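Long-range contact in uncharacterized protein (Parabacteroides distasonis ATCC 8503, PDB 4R03), which is of unknown function but belongs to the DUF3836 family and folds as a single-layer antiparallel beta-sheet of the kind evolved from beta-hairpin repeats: residues Tyr67-Gly81 / Asn93-Ile107. Sequence-based numbering, arbitrary orientation. Where two conformers were deposited one is given.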
loop_
_atom_site.group_PDB
_atom_site.type_symbol
_atom_site.label_atom_id
_atom_site.label_comp_id
_atom_site.label_asym_id
_atom_site.label_seq_id
_atom_site.Cartn_x
_atom_site.Cartn_y
_atom_site.Cartn_z
ATOM N N TYR A 67 10.334 -3.117 -0.906
ATOM C CA TYR A 67 10.452 -4.520 -1.451
ATOM C C TYR A 67 11.800 -4.686 -2.122
ATOM O O TYR A 67 12.212 -3.877 -2.914
ATOM C CB TYR A 67 9.366 -4.843 -2.468
ATOM C CG TYR A 67 7.985 -4.619 -1.939
ATOM C CD1 TYR A 67 7.398 -3.338 -2.000
ATOM C CD2 TYR A 67 7.237 -5.650 -1.410
ATOM C CE1 TYR A 67 6.117 -3.136 -1.465
ATOM C CE2 TYR A 67 5.952 -5.450 -0.860
ATOM C CZ TYR A 67 5.408 -4.178 -0.898
ATOM O OH TYR A 67 4.155 -4.011 -0.417
ATOM N N GLN A 68 12.479 -5.787 -1.748
ATOM C CA GLN A 68 13.741 -6.213 -2.380
ATOM C C GLN A 68 13.624 -7.646 -2.938
ATOM O O GLN A 68 12.983 -8.505 -2.358
ATOM C CB GLN A 68 14.825 -6.164 -1.340
ATOM C CG GLN A 68 15.143 -4.809 -0.860
ATOM C CD GLN A 68 16.307 -4.886 0.099
ATOM O OE1 GLN A 68 16.203 -5.492 1.178
ATOM N NE2 GLN A 68 17.439 -4.323 -0.310
ATOM N N TYR A 69 14.198 -7.823 -4.132
ATOM C CA TYR A 69 14.041 -9.006 -4.966
ATOM C C TYR A 69 15.399 -9.719 -5.131
ATOM O O TYR A 69 16.427 -9.066 -5.242
ATOM C CB TYR A 69 13.517 -8.621 -6.352
ATOM C CG TYR A 69 12.146 -7.971 -6.220
ATOM C CD1 TYR A 69 10.998 -8.736 -6.208
ATOM C CD2 TYR A 69 12.056 -6.585 -6.071
ATOM C CE1 TYR A 69 9.745 -8.147 -6.040
ATOM C CE2 TYR A 69 10.796 -5.990 -5.947
ATOM C CZ TYR A 69 9.680 -6.774 -5.890
ATOM O OH TYR A 69 8.383 -6.213 -5.736
ATOM N N ASP A 70 15.330 -11.020 -5.214
ATOM C CA ASP A 70 16.535 -11.883 -5.294
ATOM C C ASP A 70 16.318 -12.857 -6.458
ATOM O O ASP A 70 15.237 -13.432 -6.586
ATOM C CB ASP A 70 16.658 -12.593 -3.943
ATOM C CG ASP A 70 17.876 -13.481 -3.818
ATOM O OD1 ASP A 70 18.636 -13.650 -4.794
ATOM O OD2 ASP A 70 18.046 -14.029 -2.699
ATOM N N ASP A 71 17.344 -13.033 -7.297
ATOM C CA ASP A 71 17.282 -13.940 -8.478
ATOM C C ASP A 71 16.841 -15.372 -8.130
ATOM O O ASP A 71 15.889 -15.898 -8.710
ATOM C CB ASP A 71 18.640 -13.983 -9.213
ATOM N N GLN A 72 17.507 -15.975 -7.153
ATOM C CA GLN A 72 17.409 -17.416 -6.919
ATOM C C GLN A 72 16.515 -17.824 -5.733
ATOM O O GLN A 72 16.306 -19.010 -5.490
ATOM C CB GLN A 72 18.827 -17.967 -6.697
ATOM N N SER A 73 15.978 -16.864 -4.989
ATOM C CA SER A 73 15.366 -17.188 -3.708
ATOM C C SER A 73 13.908 -17.613 -3.791
ATOM O O SER A 73 13.390 -18.260 -2.875
ATOM C CB SER A 73 15.437 -15.966 -2.772
ATOM O OG SER A 73 14.636 -14.911 -3.313
ATOM N N GLY A 74 13.216 -17.141 -4.812
ATOM C CA GLY A 74 11.744 -17.301 -4.856
ATOM C C GLY A 74 11.010 -16.492 -3.785
ATOM O O GLY A 74 9.864 -16.803 -3.454
ATOM N N GLU A 75 11.694 -15.496 -3.226
ATOM C CA GLU A 75 11.191 -14.766 -2.046
ATOM C C GLU A 75 11.378 -13.252 -2.254
ATOM O O GLU A 75 12.315 -12.795 -2.896
ATOM C CB GLU A 75 11.894 -15.217 -0.774
ATOM C CG GLU A 75 11.478 -16.645 -0.337
ATOM C CD GLU A 75 12.231 -17.143 0.902
ATOM O OE1 GLU A 75 13.320 -16.602 1.205
ATOM O OE2 GLU A 75 11.719 -18.077 1.562
ATOM N N ILE A 76 10.403 -12.514 -1.774
ATOM C CA ILE A 76 10.494 -11.068 -1.747
ATOM C C ILE A 76 10.709 -10.615 -0.280
ATOM O O ILE A 76 9.949 -10.998 0.586
ATOM C CB ILE A 76 9.182 -10.451 -2.329
ATOM C CG1 ILE A 76 8.889 -10.971 -3.748
ATOM C CG2 ILE A 76 9.294 -8.959 -2.375
ATOM C CD1 ILE A 76 7.434 -10.759 -4.190
ATOM N N LYS A 77 11.727 -9.816 -0.057
ATOM C CA LYS A 77 12.051 -9.285 1.271
ATOM C C LYS A 77 11.359 -7.925 1.444
ATOM O O LYS A 77 11.557 -7.035 0.616
ATOM C CB LYS A 77 13.551 -9.127 1.435
ATOM C CG LYS A 77 14.247 -10.472 1.638
ATOM C CD LYS A 77 15.761 -10.311 1.773
ATOM C CE LYS A 77 16.430 -11.664 2.095
ATOM N NZ LYS A 77 17.875 -11.543 2.473
ATOM N N THR A 78 10.534 -7.829 2.457
ATOM C CA THR A 78 9.744 -6.603 2.704
ATOM C C THR A 78 10.106 -5.967 4.031
ATOM O O THR A 78 10.373 -6.652 5.022
ATOM C CB THR A 78 8.223 -6.833 2.640
ATOM O OG1 THR A 78 7.762 -7.520 3.814
ATOM C CG2 THR A 78 7.873 -7.616 1.353
ATOM N N ASN A 79 10.157 -4.628 4.018
ATOM C CA ASN A 79 10.468 -3.829 5.209
ATOM C C ASN A 79 9.320 -2.829 5.395
ATOM O O ASN A 79 9.028 -2.041 4.469
ATOM C CB ASN A 79 11.741 -3.082 5.017
ATOM C CG ASN A 79 12.155 -2.290 6.272
ATOM O OD1 ASN A 79 12.013 -1.071 6.338
ATOM N ND2 ASN A 79 12.684 -2.998 7.249
ATOM N N TYR A 80 8.665 -2.933 6.533
ATOM C CA TYR A 80 7.449 -2.187 6.830
ATOM C C TYR A 80 7.752 -1.214 7.947
ATOM O O TYR A 80 8.434 -1.561 8.922
ATOM C CB TYR A 80 6.351 -3.181 7.265
ATOM C CG TYR A 80 5.161 -2.633 7.985
ATOM C CD1 TYR A 80 5.187 -2.359 9.365
ATOM C CD2 TYR A 80 3.929 -2.464 7.331
ATOM C CE1 TYR A 80 4.054 -1.878 10.012
ATOM C CE2 TYR A 80 2.838 -2.011 7.975
ATOM C CZ TYR A 80 2.887 -1.722 9.307
ATOM O OH TYR A 80 1.777 -1.264 10.003
ATOM N N GLY A 81 7.163 -0.029 7.871
ATOM C CA GLY A 81 7.210 0.937 8.975
ATOM C C GLY A 81 5.931 1.757 9.004
ATOM O O GLY A 81 5.369 1.997 7.945
ATOM N N ASN A 93 7.340 0.942 14.697
ATOM C CA ASN A 93 6.964 -0.458 14.589
ATOM C C ASN A 93 7.561 -1.123 13.363
ATOM O O ASN A 93 6.856 -1.813 12.645
ATOM C CB ASN A 93 5.451 -0.601 14.703
ATOM C CG ASN A 93 4.908 0.036 15.980
ATOM O OD1 ASN A 93 5.458 -0.171 17.060
ATOM N ND2 ASN A 93 3.810 0.789 15.869
ATOM N N VAL A 94 8.840 -0.871 13.097
ATOM C CA VAL A 94 9.495 -1.383 11.882
ATOM C C VAL A 94 9.613 -2.898 11.980
ATOM O O VAL A 94 9.934 -3.455 13.069
ATOM C CB VAL A 94 10.825 -0.708 11.651
ATOM C CG1 VAL A 94 11.601 -1.351 10.501
ATOM C CG2 VAL A 94 10.616 0.779 11.404
ATOM N N GLN A 95 9.301 -3.588 10.887
ATOM C CA GLN A 95 9.363 -5.047 10.884
ATOM C C GLN A 95 9.698 -5.524 9.479
ATOM O O GLN A 95 9.446 -4.838 8.485
ATOM C CB GLN A 95 8.054 -5.664 11.432
ATOM C CG GLN A 95 6.818 -4.895 11.085
ATOM C CD GLN A 95 5.668 -5.091 12.053
ATOM O OE1 GLN A 95 5.058 -6.157 12.082
ATOM N NE2 GLN A 95 5.328 -4.041 12.820
ATOM N N ASN A 96 10.360 -6.659 9.404
ATOM C CA ASN A 96 10.676 -7.285 8.151
ATOM C C ASN A 96 9.875 -8.539 7.970
ATOM O O ASN A 96 9.660 -9.264 8.930
ATOM C CB ASN A 96 12.139 -7.672 8.115
ATOM C CG ASN A 96 13.031 -6.502 8.097
ATOM O OD1 ASN A 96 13.103 -5.773 7.098
ATOM N ND2 ASN A 96 13.736 -6.272 9.212
HETATM N N MSE A 97 9.416 -8.793 6.746
HETATM C CA MSE A 97 8.714 -10.042 6.400
HETATM C C MSE A 97 9.307 -10.596 5.105
HETATM O O MSE A 97 10.158 -9.965 4.464
HETATM C CB MSE A 97 7.187 -9.840 6.233
HETATM C CG MSE A 97 6.358 -11.152 6.320
HETATM SE SE MSE A 97 4.431 -10.952 6.571
HETATM C CE MSE A 97 4.401 -10.242 8.392
ATOM N N ILE A 98 8.897 -11.824 4.780
ATOM C CA ILE A 98 9.121 -12.433 3.463
ATOM C C ILE A 98 7.792 -12.804 2.834
ATOM O O ILE A 98 6.916 -13.326 3.507
ATOM C CB ILE A 98 9.918 -13.743 3.575
ATOM C CG1 ILE A 98 11.274 -13.497 4.211
ATOM C CG2 ILE A 98 10.078 -14.386 2.177
ATOM C CD1 ILE A 98 12.232 -12.843 3.351
ATOM N N ILE A 99 7.640 -12.508 1.553
ATOM C CA ILE A 99 6.471 -12.879 0.768
ATOM C C ILE A 99 7.003 -13.884 -0.279
ATOM O O ILE A 99 8.015 -13.621 -0.925
ATOM C CB ILE A 99 5.927 -11.634 0.014
ATOM C CG1 ILE A 99 5.377 -10.595 0.989
ATOM C CG2 ILE A 99 4.805 -11.991 -0.981
ATOM C CD1 ILE A 99 4.857 -9.314 0.253
ATOM N N PRO A 100 6.319 -15.024 -0.471
ATOM C CA PRO A 100 6.761 -15.810 -1.639
ATOM C C PRO A 100 6.532 -15.052 -2.952
ATOM O O PRO A 100 5.509 -14.358 -3.103
ATOM C CB PRO A 100 5.865 -17.073 -1.607
ATOM C CG PRO A 100 4.935 -16.934 -0.461
ATOM C CD PRO A 100 5.109 -15.557 0.180
ATOM N N SER A 101 7.444 -15.207 -3.897
ATOM C CA SER A 101 7.349 -14.558 -5.197
ATOM C C SER A 101 6.042 -14.858 -5.925
ATOM O O SER A 101 5.534 -14.006 -6.699
ATOM C CB SER A 101 8.530 -14.951 -6.080
ATOM O OG SER A 101 9.710 -14.395 -5.538
ATOM N N THR A 102 5.478 -16.038 -5.672
ATOM C CA THR A 102 4.217 -16.428 -6.316
ATOM C C THR A 102 3.032 -15.544 -5.866
ATOM O O THR A 102 2.010 -15.534 -6.520
ATOM C CB THR A 102 3.810 -17.860 -5.988
ATOM O OG1 THR A 102 3.707 -18.012 -4.579
ATOM C CG2 THR A 102 4.845 -18.854 -6.515
ATOM N N ASN A 103 3.171 -14.866 -4.728
ATOM C CA ASN A 103 2.122 -13.957 -4.246
ATOM C C ASN A 103 2.343 -12.504 -4.638
ATOM O O ASN A 103 1.716 -11.616 -4.059
ATOM C CB ASN A 103 2.003 -14.037 -2.726
ATOM C CG ASN A 103 1.484 -15.403 -2.251
ATOM O OD1 ASN A 103 0.849 -16.155 -3.002
ATOM N ND2 ASN A 103 1.758 -15.715 -0.999
ATOM N N TYR A 104 3.252 -12.251 -5.570
ATOM C CA TYR A 104 3.624 -10.871 -6.010
ATOM C C TYR A 104 2.402 -10.002 -6.279
ATOM O O TYR A 104 2.330 -8.864 -5.798
ATOM C CB TYR A 104 4.492 -10.910 -7.280
ATOM C CG TYR A 104 4.837 -9.582 -7.830
ATOM C CD1 TYR A 104 5.827 -8.812 -7.227
ATOM C CD2 TYR A 104 4.165 -9.035 -8.909
ATOM C CE1 TYR A 104 6.154 -7.572 -7.695
ATOM C CE2 TYR A 104 4.500 -7.781 -9.410
ATOM C CZ TYR A 104 5.456 -7.017 -8.786
ATOM O OH TYR A 104 5.803 -5.766 -9.267
ATOM N N GLU A 105 1.432 -10.523 -7.022
ATOM C CA GLU A 105 0.275 -9.699 -7.385
ATOM C C GLU A 105 -0.569 -9.234 -6.203
ATOM O O GLU A 105 -1.292 -8.237 -6.300
ATOM C CB GLU A 105 -0.599 -10.394 -8.440
ATOM C CG GLU A 105 0.097 -10.419 -9.816
ATOM C CD GLU A 105 0.198 -9.038 -10.465
ATOM O OE1 GLU A 105 -0.814 -8.274 -10.476
ATOM O OE2 GLU A 105 1.275 -8.707 -10.970
ATOM N N GLU A 106 -0.480 -9.906 -5.078
ATOM C CA GLU A 106 -1.217 -9.504 -3.919
ATOM C C GLU A 106 -0.637 -8.253 -3.291
ATOM O O GLU A 106 -1.322 -7.610 -2.463
ATOM C CB GLU A 106 -1.317 -10.609 -2.897
ATOM C CG GLU A 106 -1.902 -11.914 -3.476
ATOM C CD GLU A 106 -3.381 -11.829 -3.923
ATOM O OE1 GLU A 106 -4.077 -10.838 -3.600
ATOM O OE2 GLU A 106 -3.867 -12.800 -4.573
ATOM N N ILE A 107 0.547 -7.815 -3.728
ATOM C CA ILE A 107 1.069 -6.515 -3.284
ATOM C C ILE A 107 0.132 -5.346 -3.656
ATOM O O ILE A 107 0.070 -4.355 -2.955
ATOM C CB ILE A 107 2.494 -6.275 -3.830
ATOM C CG1 ILE A 107 3.450 -7.239 -3.123
ATOM C CG2 ILE A 107 2.952 -4.821 -3.649
ATOM C CD1 ILE A 107 4.876 -7.285 -3.801
HETATM O O HOH W 1 7.527 -18.289 -4.570
#
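The last beta-hairpin of the sheet pairs Ile76, Thr78 and Tyr80 of strand 75-84 with Ile99, Met97 (modelled as selenomethionine) and Gln95 of the edge strand 94-100. These three antiparallel hydrogen-bonded pairs hold the ladder, and Ile76 N to Ile99 O, at 2.8 Å, is typical of its bonds. Just past the last bridge, Ser101 N donates a further hydrogen bond to Gly74 O, and a water links that same carbonyl oxygen to Thr102 N.

One face is largely greasy. Ile76 CB sits 4.2 Å from Ile99 CB. Thr78 CG2 meets Ile99 CD1 at 3.6 Å, these two side chains crossing at about a right angle. Beyond Pro100 the chain winds into 3-10 turns that fold back under this face. Here CD1 of Ile107 packs on CE2 of Tyr67 at 3.6 Å, while its CG2 touches the Tyr67 phenol oxygen. Tyr104, whose CG lies trans to the backbone N (chi1 177°), presents its ring edge to Tyr69 OH and to Ile76 CD1, the latter 3.9 Å from CD1 of Tyr104. Tyr104 OH is hydrogen-bonded to Val44 N, tying the 3-10 segment to strand 44-53, and Tyr69 OH is hydrogen-bonded to Val44 O. Farther along, CG of Gln95 lies 3.5 Å from CD1 of Tyr80, and its amide NE2 turns back to donate to Asn93 O.

The other face is more polar. Asn79 ND2 gives a nearly straight bond of 2.8 Å to Asn96 OD1, in the plane of its own amide but above that of the acceptor. Nearby, Lys77 CG lies alongside Ile98 CD1, while Ile98 CG2 packs against the Glu75 chain.

Such a closing hairpin, with one face partly covered by the C-terminal 3-10 turns, completes a single-layer, meandering antiparallel sheet built from hairpins.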